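Long-range contacts in sugar phosphate isomerase/epimerase (Parabacteroides distasonis, PDB 3OBE), which probably works as an isomerase or epimerase on sugar or sugar phosphate substrates, as many relatives with a xylose isomerase-like TIM barrel do: residues A[217-222]-A[257-262]; A[58-63]-A[113-118]; A[31-36]-A[285-290]; A[139-144]-A[179-184]. All blocks are in the same frame, centred on the assembly; numbering follows the deposited sequence. Where two conformers were deposited one is given.

In the fold
Four contacts join parts of the TIM barrel, and none of them crosses another. From the N terminus, interaction 3 opens first, at 31-36 just beyond strand 24-26, and closes last, at 285-290, so the other three nest inside its loop and it joins the two ends of the barrel. Interaction 2 follows, tying the loop after strand 52-55 to helix 109-126. Interaction 4 then connects the start of helix 142-160 with the loop after strand 177-178. Interaction 1 is the third of the nested loops, linking the junction of strand 213-218 and helix 219-224 to helix 259-269. Interactions 3 and 4 lie on opposite sides of the chain's centre, their own centres about 42 Å apart.

Interaction 1 of 4, residues A[217-222]-A[257-262]; sequences LDVYWA and MNFPNI
Val219 meets three residues of 257-262 through apolar contacts. Its CG2 lies 3.7 Å from CE of the selenomethionine Met257 and 4.1 Å from CE1 of Phe259. The other branch meets Ile262 tip to tip, Val219 CG1 standing 3.9 Å from Ile262 CG2. Met257 is bent at both chi2 (-58°) and chi3 (-55°), which folds its methyl end back over the Val219 backbone, where CE comes 3.4 Å from Val219 O.

A Met-aromatic contact adds to this packing: Met257 SE approaches the Tyr220 ring obliquely, 4.1 Å from CD1, and the two side chains run at about a right angle. The polar end of Tyr220 bonds to Arg248.

Capping bonds start both helices, Asp218 OD1 accepting from Trp221 N and Asn258 OD1 from Asn261 N.

The contact thus joins the first turn of helix 219-224 to that of helix 259-269 and to Met257 in the loop just before it. Helix 229-235 flanks it, with Pro229 against Val219 and Val230 against Ile262, while strand 240-245 sends Ile245 to Phe259.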
loop_
_atom_site.group_PDB
_atom_site.type_symbol
_atom_site.label_atom_id
_atom_site.label_comp_id
_atom_site.label_asym_id
_atom_site.label_seq_id
_atom_site.Cartn_x
_atom_site.Cartn_y
_atom_site.Cartn_z
ATOM N N LEU A 217 -5.189 -3.488 -2.154
ATOM C CA LEU A 217 -5.504 -3.781 -3.544
ATOM C C LEU A 217 -5.016 -2.657 -4.422
ATOM O O LEU A 217 -5.461 -1.532 -4.287
ATOM C CB LEU A 217 -6.985 -3.981 -3.765
ATOM C CG LEU A 217 -7.388 -4.286 -5.201
ATOM C CD1 LEU A 217 -6.607 -5.531 -5.753
ATOM C CD2 LEU A 217 -8.863 -4.393 -5.324
ATOM N N ASP A 218 -4.090 -3.003 -5.298
ATOM C CA ASP A 218 -3.647 -2.047 -6.349
ATOM C C ASP A 218 -4.595 -2.118 -7.528
ATOM O O ASP A 218 -4.569 -3.063 -8.302
ATOM C CB ASP A 218 -2.222 -2.222 -6.806
ATOM C CG ASP A 218 -1.715 -0.929 -7.422
ATOM O OD1 ASP A 218 -2.310 -0.567 -8.481
ATOM O OD2 ASP A 218 -0.818 -0.266 -6.827
ATOM N N VAL A 219 -5.505 -1.141 -7.603
ATOM C CA VAL A 219 -6.546 -1.211 -8.606
ATOM C C VAL A 219 -5.952 -1.076 -10.008
ATOM O O VAL A 219 -6.444 -1.687 -10.973
ATOM C CB VAL A 219 -7.674 -0.204 -8.334
ATOM C CG1 VAL A 219 -8.362 -0.578 -7.038
ATOM C CG2 VAL A 219 -7.154 1.264 -8.336
ATOM N N TYR A 220 -4.892 -0.283 -10.143
ATOM C CA TYR A 220 -4.263 -0.074 -11.459
ATOM C C TYR A 220 -3.539 -1.322 -11.920
ATOM O O TYR A 220 -3.716 -1.746 -13.041
ATOM C CB TYR A 220 -3.263 1.062 -11.404
ATOM C CG TYR A 220 -2.509 1.295 -12.669
ATOM C CD1 TYR A 220 -3.079 2.024 -13.750
ATOM C CD2 TYR A 220 -1.201 0.828 -12.819
ATOM C CE1 TYR A 220 -2.311 2.280 -14.914
ATOM C CE2 TYR A 220 -0.487 1.076 -13.972
ATOM C CZ TYR A 220 -1.036 1.797 -14.996
ATOM O OH TYR A 220 -0.318 2.037 -16.128
ATOM N N TRP A 221 -2.712 -1.908 -11.060
ATOM C CA TRP A 221 -1.942 -3.068 -11.518
ATOM C C TRP A 221 -2.883 -4.276 -11.704
ATOM O O TRP A 221 -2.584 -5.163 -12.510
ATOM C CB TRP A 221 -0.800 -3.387 -10.551
ATOM C CG TRP A 221 0.293 -2.331 -10.554
ATOM C CD1 TRP A 221 0.694 -1.574 -9.483
ATOM C CD2 TRP A 221 1.112 -1.901 -11.657
ATOM N NE1 TRP A 221 1.710 -0.741 -9.838
ATOM C CE2 TRP A 221 1.992 -0.907 -11.166
ATOM C CE3 TRP A 221 1.210 -2.275 -13.002
ATOM C CZ2 TRP A 221 2.918 -0.259 -11.985
ATOM C CZ3 TRP A 221 2.131 -1.627 -13.797
ATOM C CH2 TRP A 221 2.967 -0.626 -13.290
ATOM N N ALA A 222 -4.041 -4.270 -11.052
ATOM C CA ALA A 222 -5.070 -5.275 -11.332
ATOM C C ALA A 222 -5.618 -5.098 -12.766
ATOM O O ALA A 222 -5.621 -6.051 -13.561
ATOM C CB ALA A 222 -6.202 -5.183 -10.314
HETATM N N MSE A 257 -9.339 3.340 -15.971
HETATM C CA MSE A 257 -9.820 3.242 -14.591
HETATM C C MSE A 257 -11.200 3.901 -14.468
HETATM O O MSE A 257 -11.423 5.000 -14.979
HETATM C CB MSE A 257 -8.813 3.898 -13.608
HETATM C CG MSE A 257 -7.348 3.558 -13.839
HETATM SE SE MSE A 257 -7.116 1.663 -13.729
HETATM C CE MSE A 257 -7.869 1.264 -11.972
ATOM N N ASN A 258 -12.095 3.203 -13.777
ATOM C CA ASN A 258 -13.409 3.729 -13.430
ATOM C C ASN A 258 -13.421 4.002 -11.924
ATOM O O ASN A 258 -13.857 3.174 -11.122
ATOM C CB ASN A 258 -14.489 2.732 -13.827
ATOM C CG ASN A 258 -15.883 3.384 -13.802
ATOM O OD1 ASN A 258 -16.146 4.212 -12.929
ATOM N ND2 ASN A 258 -16.752 2.978 -14.688
ATOM N N PHE A 259 -12.880 5.147 -11.544
ATOM C CA PHE A 259 -12.783 5.517 -10.141
ATOM C C PHE A 259 -14.158 5.679 -9.503
ATOM O O PHE A 259 -14.323 5.295 -8.357
ATOM C CB PHE A 259 -11.850 6.716 -9.949
ATOM C CG PHE A 259 -10.405 6.349 -10.145
ATOM C CD1 PHE A 259 -9.826 5.409 -9.299
ATOM C CD2 PHE A 259 -9.663 6.858 -11.184
ATOM C CE1 PHE A 259 -8.524 4.989 -9.458
ATOM C CE2 PHE A 259 -8.329 6.424 -11.340
ATOM C CZ PHE A 259 -7.789 5.533 -10.460
ATOM N N PRO A 260 -15.171 6.169 -10.250
ATOM C CA PRO A 260 -16.491 6.231 -9.593
ATOM C C PRO A 260 -16.941 4.862 -9.112
ATOM O O PRO A 260 -17.394 4.717 -7.994
ATOM C CB PRO A 260 -17.379 6.801 -10.680
ATOM C CG PRO A 260 -16.494 7.740 -11.406
ATOM C CD PRO A 260 -15.173 6.974 -11.491
ATOM N N ASN A 261 -16.738 3.822 -9.926
ATOM C CA ASN A 261 -17.113 2.471 -9.488
ATOM C C ASN A 261 -16.220 1.857 -8.445
ATOM O O ASN A 261 -16.708 1.127 -7.593
ATOM C CB ASN A 261 -17.223 1.525 -10.663
ATOM C CG ASN A 261 -18.459 1.767 -11.498
ATOM O OD1 ASN A 261 -19.435 2.459 -11.114
ATOM N ND2 ASN A 261 -18.445 1.181 -12.685
ATOM N N ILE A 262 -14.910 2.107 -8.538
ATOM C CA ILE A 262 -13.948 1.624 -7.551
ATOM C C ILE A 262 -14.255 2.189 -6.172
ATOM O O ILE A 262 -14.347 1.432 -5.188
ATOM C CB ILE A 262 -12.511 1.925 -7.992
ATOM C CG1 ILE A 262 -12.142 1.023 -9.178
ATOM C CG2 ILE A 262 -11.510 1.796 -6.840
ATOM C CD1 ILE A 262 -10.917 1.465 -9.943
#

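Interaction 2 of 4, residues A[58-63]-A[113-118]; sequences YREDTG and DEFWKK
The rings of Tyr58 and Phe115 stand almost perpendicular, with planes at 85° and centroids 5.9 Å apart, yet they meet obliquely, and the two side chains point in opposite senses as they pass. Phe115 CE1 lies at the edge of the Tyr58 ring, near its plane and 3.9 Å from Tyr58 CE2. A water also lies in that plane; it hydrogen-bonds Tyr58 OH at 2.7 Å and donates to Phe115 O at 2.8 Å, so the phenol is tied to the helix backbone. Within the helix, Phe115 CD2 sits over the centre of one face of the Trp116 indole.

The carboxylate of Glu60 reaches the Phe115 ring obliquely, Glu60 OE1 coming 3.4 Å from Phe115 CE1. That oxygen is held by the backbone NH of Ser100. Lys118 has its CG anti to the backbone N (chi1 174°), sending the chain past the phenol: Lys118 CG is 3.6 Å from Tyr58 OH, and CE is 3.6 Å from Glu60 O. Shortening Phe115 to an alanine is likely to open a gap beside Tyr58 CE2 and the Glu60 carboxylate, the Tyr58 ring losing its neighbour at that edge.

His123 also meets the Tyr58 ring. Such packing of a loop that follows a barrel strand against a helix of the outer layer belongs to the beta/alpha architecture of the TIM barrel.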
loop_
_atom_site.group_PDB
_atom_site.type_symbol
_atom_site.label_atom_id
_atom_site.label_comp_id
_atom_site.label_asym_id
_atom_site.label_seq_id
_atom_site.Cartn_x
_atom_site.Cartn_y
_atom_site.Cartn_z
ATOM N N TYR A 58 12.432 1.222 5.110
ATOM C CA TYR A 58 12.839 0.585 6.361
ATOM C C TYR A 58 14.069 -0.262 6.132
ATOM O O TYR A 58 14.120 -0.996 5.181
ATOM C CB TYR A 58 11.718 -0.329 6.864
ATOM C CG TYR A 58 12.113 -1.158 8.083
ATOM C CD1 TYR A 58 12.240 -0.585 9.339
ATOM C CD2 TYR A 58 12.404 -2.518 7.969
ATOM C CE1 TYR A 58 12.597 -1.334 10.433
ATOM C CE2 TYR A 58 12.744 -3.284 9.070
ATOM C CZ TYR A 58 12.836 -2.699 10.292
ATOM O OH TYR A 58 13.197 -3.426 11.411
ATOM N N ARG A 59 15.058 -0.164 7.012
ATOM C CA ARG A 59 16.276 -0.991 6.877
ATOM C C ARG A 59 16.348 -1.901 8.080
ATOM O O ARG A 59 16.371 -1.414 9.200
ATOM C CB ARG A 59 17.543 -0.114 6.845
ATOM C CG ARG A 59 17.655 0.796 5.633
ATOM C CD ARG A 59 18.125 0.040 4.390
ATOM N N GLU A 60 16.370 -3.213 7.861
ATOM C CA GLU A 60 16.288 -4.149 8.965
ATOM C C GLU A 60 17.557 -4.204 9.807
ATOM O O GLU A 60 17.502 -4.611 10.947
ATOM C CB GLU A 60 15.891 -5.553 8.479
ATOM C CG GLU A 60 16.978 -6.286 7.773
ATOM C CD GLU A 60 16.426 -7.415 6.940
ATOM O OE1 GLU A 60 15.699 -7.152 5.964
ATOM O OE2 GLU A 60 16.682 -8.567 7.301
ATOM N N ASP A 61 18.702 -3.785 9.285
ATOM C CA ASP A 61 19.941 -3.869 10.097
ATOM C C ASP A 61 19.962 -2.760 11.143
ATOM O O ASP A 61 20.277 -3.030 12.308
ATOM C CB ASP A 61 21.223 -3.857 9.241
ATOM C CG ASP A 61 21.341 -2.650 8.338
ATOM O OD1 ASP A 61 20.323 -2.103 7.846
ATOM O OD2 ASP A 61 22.498 -2.239 8.098
ATOM N N THR A 62 19.580 -1.540 10.732
ATOM C CA THR A 62 19.625 -0.369 11.614
ATOM C C THR A 62 18.287 0.003 12.220
ATOM O O THR A 62 18.239 0.755 13.175
ATOM C CB THR A 62 20.129 0.866 10.848
ATOM O OG1 THR A 62 19.258 1.141 9.744
ATOM C CG2 THR A 62 21.572 0.645 10.342
ATOM N N GLY A 63 17.189 -0.476 11.639
ATOM C CA GLY A 63 15.884 -0.049 12.083
ATOM C C GLY A 63 15.486 1.373 11.709
ATOM O O GLY A 63 14.473 1.871 12.197
ATOM N N ASP A 113 10.025 -14.396 11.041
ATOM C CA ASP A 113 9.444 -13.901 12.283
ATOM C C ASP A 113 10.359 -12.845 12.891
ATOM O O ASP A 113 9.876 -11.826 13.408
ATOM C CB ASP A 113 9.269 -15.000 13.325
ATOM C CG ASP A 113 8.217 -16.037 12.968
ATOM O OD1 ASP A 113 7.476 -15.886 11.986
ATOM O OD2 ASP A 113 8.112 -17.028 13.769
ATOM N N GLU A 114 11.676 -13.083 12.892
ATOM C CA GLU A 114 12.609 -12.100 13.516
ATOM C C GLU A 114 12.558 -10.760 12.811
ATOM O O GLU A 114 12.511 -9.717 13.470
ATOM C CB GLU A 114 14.055 -12.623 13.579
ATOM C CG GLU A 114 14.221 -13.772 14.545
ATOM C CD GLU A 114 13.703 -13.459 15.972
ATOM O OE1 GLU A 114 14.012 -12.351 16.486
ATOM O OE2 GLU A 114 12.960 -14.299 16.553
ATOM N N PHE A 115 12.494 -10.790 11.480
ATOM C CA PHE A 115 12.350 -9.579 10.692
ATOM C C PHE A 115 11.100 -8.839 11.129
ATOM O O PHE A 115 11.130 -7.625 11.391
ATOM C CB PHE A 115 12.237 -9.886 9.192
ATOM C CG PHE A 115 11.894 -8.683 8.365
ATOM C CD1 PHE A 115 12.893 -7.841 7.897
ATOM C CD2 PHE A 115 10.558 -8.358 8.082
ATOM C CE1 PHE A 115 12.580 -6.693 7.170
ATOM C CE2 PHE A 115 10.228 -7.235 7.358
ATOM C CZ PHE A 115 11.239 -6.371 6.908
ATOM N N TRP A 116 9.979 -9.556 11.140
ATOM C CA TRP A 116 8.691 -8.889 11.405
ATOM C C TRP A 116 8.565 -8.409 12.848
ATOM O O TRP A 116 7.937 -7.388 13.099
ATOM C CB TRP A 116 7.523 -9.773 10.971
ATOM C CG TRP A 116 7.405 -9.847 9.475
ATOM C CD1 TRP A 116 7.645 -10.916 8.676
ATOM C CD2 TRP A 116 7.093 -8.762 8.586
ATOM N NE1 TRP A 116 7.498 -10.592 7.359
ATOM C CE2 TRP A 116 7.153 -9.272 7.266
ATOM C CE3 TRP A 116 6.750 -7.424 8.767
ATOM C CZ2 TRP A 116 6.871 -8.481 6.155
ATOM C CZ3 TRP A 116 6.519 -6.645 7.685
ATOM C CH2 TRP A 116 6.599 -7.169 6.366
ATOM N N LYS A 117 9.157 -9.149 13.796
ATOM C CA LYS A 117 9.128 -8.728 15.209
ATOM C C LYS A 117 9.879 -7.395 15.363
ATOM O O LYS A 117 9.381 -6.424 15.969
ATOM C CB LYS A 117 9.700 -9.807 16.131
ATOM C CG LYS A 117 8.829 -10.981 16.347
ATOM C CD LYS A 117 9.587 -12.054 17.137
ATOM C CE LYS A 117 8.709 -13.257 17.471
ATOM N NZ LYS A 117 9.391 -14.128 18.476
ATOM N N LYS A 118 11.086 -7.322 14.826
ATOM C CA LYS A 118 11.852 -6.103 14.975
ATOM C C LYS A 118 11.193 -4.944 14.257
ATOM O O LYS A 118 11.082 -3.807 14.808
ATOM C CB LYS A 118 13.296 -6.308 14.481
ATOM C CG LYS A 118 14.093 -5.043 14.487
ATOM C CD LYS A 118 15.579 -5.295 14.191
ATOM C CE LYS A 118 16.399 -4.010 14.324
ATOM N NZ LYS A 118 16.286 -3.427 15.685
HETATM O O HOH W 1 13.438 -6.070 10.931
#

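Interaction 3 of 4, residues A[31-36]-A[285-290]; sequences GQELLQ and RTQFEG
The carboxylate of Glu33 accepts two backbone N-H groups at the start of helix 287-300, one on each oxygen: Gln287 N gives to OE2 at 2.9 Å and Phe288 N to OE1 at 2.9 Å. Both donors come from the syn side, tilted out of the carboxylate plane. In this TIM barrel the contact joins the short helix after strand 24-26 to the helix after strand 273-276. The extended chain beyond CG (chi2 179°) carries the acid across to first-turn amides, and the negative charge is likely to be favoured by the positive end of the helix dipole.

Replacing Glu33 by an alanine would probably leave the Gln287 and Phe288 amides without these acceptors and weaken the tie between the two helices. Alongside, the Phe288 ring has Glu33 O at its edge, in the ring plane. The Gln287 amide is engaged by Ser29, Asp281, Trp249 and Glu279. The same helix start is capped from within, where Thr286 OG1 accepts from Glu289 N at 3.0 Å.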
loop_
_atom_site.group_PDB
_atom_site.type_symbol
_atom_site.label_atom_id
_atom_site.label_comp_id
_atom_site.label_asym_id
_atom_site.label_seq_id
_atom_site.Cartn_x
_atom_site.Cartn_y
_atom_site.Cartn_z
ATOM N N GLY A 31 9.863 10.627 -4.774
ATOM C CA GLY A 31 11.289 10.363 -4.534
ATOM C C GLY A 31 12.032 11.491 -3.883
ATOM O O GLY A 31 11.693 11.981 -2.763
ATOM N N GLN A 32 12.997 11.998 -4.641
ATOM C CA GLN A 32 13.928 12.981 -4.127
ATOM C C GLN A 32 13.269 14.340 -3.991
ATOM O O GLN A 32 13.784 15.187 -3.282
ATOM C CB GLN A 32 15.196 13.041 -5.017
ATOM C CG GLN A 32 16.092 11.823 -4.823
ATOM C CD GLN A 32 16.690 11.765 -3.416
ATOM O OE1 GLN A 32 17.055 12.797 -2.829
ATOM N NE2 GLN A 32 16.755 10.563 -2.855
ATOM N N GLU A 33 12.118 14.558 -4.648
ATOM C CA GLU A 33 11.520 15.899 -4.588
ATOM C C GLU A 33 11.065 16.226 -3.173
ATOM O O GLU A 33 11.126 17.392 -2.770
ATOM C CB GLU A 33 10.339 16.061 -5.537
ATOM C CG GLU A 33 10.701 15.851 -6.967
ATOM C CD GLU A 33 9.531 15.980 -7.928
ATOM O OE1 GLU A 33 8.547 16.715 -7.612
ATOM O OE2 GLU A 33 9.650 15.366 -9.022
ATOM N N LEU A 34 10.653 15.206 -2.430
ATOM C CA LEU A 34 10.231 15.378 -1.031
ATOM C C LEU A 34 11.462 15.368 -0.109
ATOM O O LEU A 34 11.630 16.269 0.695
ATOM C CB LEU A 34 9.221 14.296 -0.604
ATOM C CG LEU A 34 8.661 14.354 0.829
ATOM C CD1 LEU A 34 8.039 15.713 1.177
ATOM C CD2 LEU A 34 7.639 13.201 1.094
ATOM N N LEU A 35 12.327 14.374 -0.289
ATOM C CA LEU A 35 13.479 14.154 0.589
ATOM C C LEU A 35 14.409 15.346 0.664
ATOM O O LEU A 35 14.969 15.621 1.725
ATOM C CB LEU A 35 14.253 12.897 0.179
ATOM C CG LEU A 35 13.510 11.557 0.262
ATOM C CD1 LEU A 35 14.308 10.496 -0.474
ATOM C CD2 LEU A 35 13.226 11.153 1.686
ATOM N N GLN A 36 14.538 16.087 -0.434
ATOM C CA GLN A 36 15.437 17.238 -0.497
ATOM C C GLN A 36 14.928 18.476 0.253
ATOM O O GLN A 36 15.704 19.413 0.486
ATOM C CB GLN A 36 15.701 17.627 -1.959
ATOM C CG GLN A 36 14.554 18.442 -2.611
ATOM C CD GLN A 36 14.659 18.536 -4.137
ATOM O OE1 GLN A 36 15.614 18.029 -4.745
ATOM N NE2 GLN A 36 13.668 19.187 -4.764
ATOM N N ARG A 285 7.563 16.433 -16.386
ATOM C CA ARG A 285 6.921 17.176 -15.307
ATOM C C ARG A 285 7.436 16.676 -13.954
ATOM O O ARG A 285 8.056 15.611 -13.839
ATOM C CB ARG A 285 5.412 17.026 -15.395
ATOM C CG ARG A 285 4.806 17.579 -16.713
ATOM C CD ARG A 285 3.369 17.146 -16.805
ATOM N NE ARG A 285 3.271 15.725 -17.142
ATOM C CZ ARG A 285 2.158 15.120 -17.543
ATOM N NH1 ARG A 285 1.022 15.787 -17.574
ATOM N NH2 ARG A 285 2.183 13.839 -17.856
ATOM N N THR A 286 7.144 17.443 -12.917
ATOM C CA THR A 286 7.519 17.029 -11.570
ATOM C C THR A 286 6.526 16.031 -11.001
ATOM O O THR A 286 5.326 16.071 -11.287
ATOM C CB THR A 286 7.624 18.238 -10.598
ATOM O OG1 THR A 286 6.337 18.861 -10.426
ATOM C CG2 THR A 286 8.607 19.256 -11.083
ATOM N N GLN A 287 7.014 15.170 -10.105
ATOM C CA GLN A 287 6.108 14.324 -9.340
ATOM C C GLN A 287 5.182 15.148 -8.478
ATOM O O GLN A 287 4.005 14.782 -8.346
ATOM C CB GLN A 287 6.893 13.308 -8.508
ATOM C CG GLN A 287 7.664 12.302 -9.379
ATOM C CD GLN A 287 6.741 11.512 -10.271
ATOM O OE1 GLN A 287 6.610 11.811 -11.453
ATOM N NE2 GLN A 287 6.093 10.502 -9.720
ATOM N N PHE A 288 5.671 16.258 -7.922
ATOM C CA PHE A 288 4.761 17.115 -7.113
ATOM C C PHE A 288 3.552 17.537 -7.901
ATOM O O PHE A 288 2.449 17.521 -7.378
ATOM C CB PHE A 288 5.447 18.320 -6.500
ATOM C CG PHE A 288 5.759 18.135 -5.058
ATOM C CD1 PHE A 288 4.744 18.112 -4.125
ATOM C CD2 PHE A 288 7.056 17.949 -4.632
ATOM C CE1 PHE A 288 5.027 17.941 -2.788
ATOM C CE2 PHE A 288 7.335 17.752 -3.278
ATOM C CZ PHE A 288 6.302 17.763 -2.375
ATOM N N GLU A 289 3.750 17.946 -9.148
ATOM C CA GLU A 289 2.618 18.331 -9.986
ATOM C C GLU A 289 1.594 17.244 -10.102
ATOM O O GLU A 289 0.407 17.476 -9.914
ATOM C CB GLU A 289 3.071 18.783 -11.367
ATOM C CG GLU A 289 1.844 19.218 -12.211
ATOM C CD GLU A 289 2.152 19.590 -13.626
ATOM O OE1 GLU A 289 3.344 19.636 -14.000
ATOM O OE2 GLU A 289 1.142 19.777 -14.381
ATOM N N GLY A 290 2.050 16.040 -10.399
ATOM C CA GLY A 290 1.138 14.890 -10.587
ATOM C C GLY A 290 0.418 14.536 -9.306
ATOM O O GLY A 290 -0.785 14.283 -9.312
#

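Interaction 4 of 4, residues A[139-144]-A[179-184]; sequences IENEDD and LKAGEK
Leu179 meets the start of helix 142-160 through its backbone. Two local motifs come together here on the barrel surface: a capping box of Asn141 and Asp144 begins the helix, and a type II beta turn runs from Lys180 to Glu183. Leu179 O accepts from Glu142 N at 2.9 Å, the donor tilted 27° from the carbonyl plane, while Leu179 N is joined to Glu140 O by a water.

Next, Lys180 runs its chain slantwise across that of Glu142 and bends at chi4 (59°), bringing NZ to the acid. In the conformer given, Lys180 NZ forms a salt bridge with Glu142 OE2 at 2.7 Å; the bond belongs to one of two deposited conformers of Glu142 and is to that extent uncertain. Leu203 of helix 200-207 also touches Glu142.

Ala181 points its methyl at the helix start, where CB lies 3.7 Å from Asn141 ND2 and 3.8 Å from Asp143 OD2. A water accepts from Ala181 N and donates weakly to Asp143 OD1. Gly182 follows with the positive phi (79°) of the third turn position, and Glu183 N closes the turn onto Lys180 O at 3.1 Å. The Glu183 side chain folds back as well: its OE1 accepts from Lys180 N at 2.8 Å, met nearly along the C-O axis.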
loop_
_atom_site.group_PDB
_atom_site.type_symbol
_atom_site.label_atom_id
_atom_site.label_comp_id
_atom_site.label_asym_id
_atom_site.label_seq_id
_atom_site.Cartn_x
_atom_site.Cartn_y
_atom_site.Cartn_z
ATOM N N ILE A 139 6.818 -17.559 -7.045
ATOM C CA ILE A 139 5.705 -18.494 -6.962
ATOM C C ILE A 139 5.572 -19.228 -8.255
ATOM O O ILE A 139 5.206 -18.621 -9.263
ATOM C CB ILE A 139 4.340 -17.758 -6.654
ATOM C CG1 ILE A 139 4.452 -16.819 -5.458
ATOM C CG2 ILE A 139 3.176 -18.794 -6.571
ATOM C CD1 ILE A 139 4.617 -17.417 -4.187
ATOM N N GLU A 140 5.934 -20.503 -8.244
ATOM C CA GLU A 140 5.885 -21.293 -9.470
ATOM C C GLU A 140 4.825 -22.352 -9.457
ATOM O O GLU A 140 4.455 -22.864 -10.514
ATOM C CB GLU A 140 7.262 -21.862 -9.743
ATOM C CG GLU A 140 8.127 -20.687 -10.128
ATOM C CD GLU A 140 9.624 -20.938 -10.220
ATOM O OE1 GLU A 140 10.162 -21.842 -9.535
ATOM O OE2 GLU A 140 10.239 -20.115 -10.965
ATOM N N ASN A 141 4.317 -22.662 -8.271
ATOM C CA ASN A 141 3.197 -23.589 -8.134
ATOM C C ASN A 141 2.417 -23.237 -6.867
ATOM O O ASN A 141 2.811 -22.337 -6.091
ATOM C CB ASN A 141 3.672 -25.056 -8.166
ATOM C CG ASN A 141 4.556 -25.417 -6.998
ATOM O OD1 ASN A 141 4.391 -24.901 -5.895
ATOM N ND2 ASN A 141 5.464 -26.381 -7.215
ATOM N N GLU A 142 1.312 -23.942 -6.651
ATOM C CA GLU A 142 0.461 -23.721 -5.481
ATOM C C GLU A 142 1.211 -23.851 -4.172
ATOM O O GLU A 142 1.017 -23.020 -3.289
ATOM C CB GLU A 142 -0.744 -24.683 -5.440
ATOM C CG GLU A 142 -1.891 -24.259 -6.305
ATOM C CD GLU A 142 -3.209 -24.937 -5.925
ATOM O OE1 GLU A 142 -3.340 -25.484 -4.800
ATOM O OE2 GLU A 142 -4.118 -24.939 -6.786
ATOM N N ASP A 143 2.071 -24.863 -4.056
ATOM C CA ASP A 143 2.775 -25.114 -2.792
ATOM C C ASP A 143 3.608 -23.896 -2.392
ATOM O O ASP A 143 3.616 -23.525 -1.223
ATOM C CB ASP A 143 3.678 -26.362 -2.828
ATOM C CG ASP A 143 2.876 -27.685 -2.847
ATOM O OD1 ASP A 143 1.632 -27.676 -2.588
ATOM O OD2 ASP A 143 3.514 -28.716 -3.120
ATOM N N ASP A 144 4.240 -23.233 -3.376
ATOM C CA ASP A 144 5.019 -22.032 -3.085
ATOM C C ASP A 144 4.127 -20.949 -2.506
ATOM O O ASP A 144 4.525 -20.256 -1.578
ATOM C CB ASP A 144 5.652 -21.478 -4.359
ATOM C CG ASP A 144 6.666 -22.407 -4.990
ATOM O OD1 ASP A 144 7.182 -23.338 -4.348
ATOM O OD2 ASP A 144 6.909 -22.170 -6.182
ATOM N N LEU A 179 -0.265 -23.706 -11.358
ATOM C CA LEU A 179 -0.763 -25.042 -11.203
ATOM C C LEU A 179 -0.330 -25.626 -9.863
ATOM O O LEU A 179 0.569 -25.089 -9.203
ATOM C CB LEU A 179 -0.214 -25.931 -12.318
ATOM C CG LEU A 179 -0.723 -25.647 -13.738
ATOM C CD1 LEU A 179 -0.160 -26.660 -14.698
ATOM C CD2 LEU A 179 -2.219 -25.642 -13.741
ATOM N N LYS A 180 -0.904 -26.757 -9.475
ATOM C CA LYS A 180 -0.350 -27.542 -8.367
ATOM C C LYS A 180 0.928 -28.233 -8.782
ATOM O O LYS A 180 1.135 -28.505 -9.943
ATOM C CB LYS A 180 -1.360 -28.581 -7.866
ATOM C CG LYS A 180 -2.547 -27.929 -7.178
ATOM C CD LYS A 180 -3.493 -28.998 -6.644
ATOM C CE LYS A 180 -4.436 -28.400 -5.618
ATOM N NZ LYS A 180 -5.226 -27.301 -6.254
ATOM N N ALA A 181 1.799 -28.506 -7.821
ATOM C CA ALA A 181 2.913 -29.425 -8.065
ATOM C C ALA A 181 2.337 -30.727 -8.584
ATOM O O ALA A 181 1.336 -31.215 -8.045
ATOM C CB ALA A 181 3.712 -29.651 -6.775
ATOM N N GLY A 182 2.970 -31.291 -9.609
ATOM C CA GLY A 182 2.585 -32.524 -10.232
ATOM C C GLY A 182 1.427 -32.442 -11.200
ATOM O O GLY A 182 1.054 -33.437 -11.776
ATOM N N GLU A 183 0.838 -31.262 -11.368
ATOM C CA GLU A 183 -0.358 -31.130 -12.182
ATOM C C GLU A 183 0.013 -31.140 -13.625
ATOM O O GLU A 183 0.898 -30.394 -14.034
ATOM C CB GLU A 183 -1.129 -29.858 -11.830
ATOM C CG GLU A 183 -2.453 -29.766 -12.542
ATOM C CD GLU A 183 -3.351 -28.685 -11.970
ATOM O OE1 GLU A 183 -2.925 -27.915 -11.082
ATOM O OE2 GLU A 183 -4.510 -28.606 -12.432
ATOM N N LYS A 184 -0.664 -31.974 -14.405
ATOM C CA LYS A 184 -0.401 -32.090 -15.833
ATOM C C LYS A 184 -0.677 -30.709 -16.500
ATOM O O LYS A 184 -1.748 -30.153 -16.339
ATOM C CB LYS A 184 -1.275 -33.210 -16.410
ATOM C CG LYS A 184 -0.918 -33.667 -17.815
ATOM C CD LYS A 184 -1.835 -34.785 -18.308
HETATM O O HOH W 2 2.520 -23.558 -12.188
HETATM O O HOH W 3 0.711 -28.002 -4.981
#